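Local atomic coordinates of cerato-platanin-like protein (Moniliophthora perniciosa, PDB entry 3SUK), a protein that is of uncertain function, a secreted fungal cerato-platanin with a double-psi beta-barrel fold that has probably specialised among related family members. Residues Val92-Ala95 / Ala96-Leu100. Numbering follows the deposited sequence.
Sequences VAQA and AMDEL
Gln94 and Asp98 join side chains one turn apart on helix 94-101, where the chain has just left strand 90-92. Gln94 NE2 gives a hydrogen bond to Asp98 OD2 at 3.2 Å, nearly straight (164°). The oxygen lies close to the amide plane and accepts through its syn lone pair, while amide and carboxylate planes stand 76° apart. Gln94 CG is anti to the backbone N (chi1 -175°) and the chain stays extended beyond it, which carries the amide over to Asp98; CG also passes 3.5 Å from Asp98 OD2. Both groups have second partners: Gln94 OE1 takes a bond from Asn10 ND2, and Asp98 OD1 from the backbone N of Ala105, the first residue of helix 105-108. Backbone bonds begin the helix, Met97 N to Ala93 O (3.2 Å) and Asp98 N to Gln94 O (2.8 Å). Ala93 is the N-cap residue, and Asp13 accepts from the next two N-H groups, OD2 from Gln94 and OD1 from Ala95. On the buried side, Val92 CG2 packs against Met97 CB at 3.9 Å and Ala96 CB at 4.1 Å; Leu6 also touches Val92 and Met97, Leu80 touches Val92, and Ile78 touches Ala96. Were Gln94 replaced by an alanine, Asp98 OD2 would probably lose this donor and Asn10 ND2 this acceptor. The polar bonds thus tie the first turn to the loop of Asn10 and Asp13 and to the start of helix 105-108, whereas the apolar face seats it on the barrel.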
loop_
_atom_site.group_PDB
_atom_site.type_symbol
_atom_site.label_atom_id
_atom_site.label_comp_id
_atom_site.label_asym_id
_atom_site.label_seq_id
_atom_site.Cartn_x
_atom_site.Cartn_y
_atom_site.Cartn_z
ATOM N N VAL A 92 1.707 3.395 4.015
ATOM C CA VAL A 92 0.878 2.201 4.190
ATOM C C VAL A 92 0.107 2.164 5.499
ATOM O O VAL A 92 0.372 2.881 6.377
ATOM C CB VAL A 92 1.713 0.877 4.015
ATOM C CG1 VAL A 92 2.463 0.922 2.651
ATOM C CG2 VAL A 92 2.658 0.630 5.212
ATOM N N ALA A 93 -0.861 1.264 5.586
ATOM C CA ALA A 93 -1.584 1.117 6.849
ATOM C C ALA A 93 -0.563 0.740 7.925
ATOM O O ALA A 93 0.344 0.009 7.689
ATOM C CB ALA A 93 -2.657 0.037 6.716
ATOM N N GLN A 94 -0.770 1.236 9.127
ATOM C CA GLN A 94 0.138 0.888 10.193
ATOM C C GLN A 94 0.168 -0.648 10.327
ATOM O O GLN A 94 1.207 -1.222 10.539
ATOM C CB GLN A 94 -0.331 1.512 11.523
ATOM C CG GLN A 94 0.676 1.260 12.646
ATOM C CD GLN A 94 0.119 1.682 13.995
ATOM O OE1 GLN A 94 -0.451 2.722 14.118
ATOM N NE2 GLN A 94 0.356 0.861 15.012
ATOM N N ALA A 95 -0.955 -1.301 10.188
ATOM C CA ALA A 95 -0.986 -2.735 10.391
ATOM C C ALA A 95 -0.043 -3.452 9.414
ATOM O O ALA A 95 0.633 -4.407 9.796
ATOM C CB ALA A 95 -2.381 -3.237 10.261
ATOM N N ALA A 96 0.013 -2.964 8.191
ATOM C CA ALA A 96 0.916 -3.484 7.197
ATOM C C ALA A 96 2.371 -3.256 7.546
ATOM O O ALA A 96 3.153 -4.138 7.394
ATOM C CB ALA A 96 0.613 -2.906 5.839
ATOM N N MET A 97 2.726 -2.065 7.984
ATOM C CA MET A 97 4.072 -1.773 8.423
ATOM C C MET A 97 4.413 -2.612 9.650
ATOM O O MET A 97 5.519 -3.044 9.785
ATOM C CB MET A 97 4.295 -0.288 8.674
ATOM C CG MET A 97 5.724 0.037 8.912
ATOM S SD MET A 97 5.989 1.826 9.036
ATOM C CE MET A 97 7.757 1.925 9.276
ATOM N N ASP A 98 3.447 -2.819 10.535
ATOM C CA ASP A 98 3.731 -3.669 11.673
ATOM C C ASP A 98 4.044 -5.112 11.250
ATOM O O ASP A 98 4.930 -5.708 11.781
ATOM C CB ASP A 98 2.590 -3.605 12.692
ATOM C CG ASP A 98 2.717 -2.433 13.652
ATOM O OD1 ASP A 98 3.808 -2.129 14.076
ATOM O OD2 ASP A 98 1.671 -1.835 13.961
ATOM N N GLU A 99 3.332 -5.626 10.285
ATOM C CA GLU A 99 3.593 -6.977 9.793
ATOM C C GLU A 99 4.992 -7.063 9.149
ATOM O O GLU A 99 5.712 -8.002 9.342
ATOM C CB GLU A 99 2.502 -7.416 8.836
ATOM C CG GLU A 99 1.191 -7.726 9.512
ATOM C CD GLU A 99 0.114 -8.005 8.497
ATOM O OE1 GLU A 99 0.297 -8.963 7.741
ATOM O OE2 GLU A 99 -0.931 -7.314 8.515
ATOM N N LEU A 100 5.366 -6.026 8.430
ATOM C CA LEU A 100 6.633 -5.916 7.750
ATOM C C LEU A 100 7.779 -5.874 8.702
ATOM O O LEU A 100 8.853 -6.212 8.340
ATOM C CB LEU A 100 6.630 -4.694 6.848
ATOM C CG LEU A 100 7.629 -4.603 5.737
ATOM C CD1 LEU A 100 7.555 -5.815 4.793
ATOM C CD2 LEU A 100 7.344 -3.373 4.949
#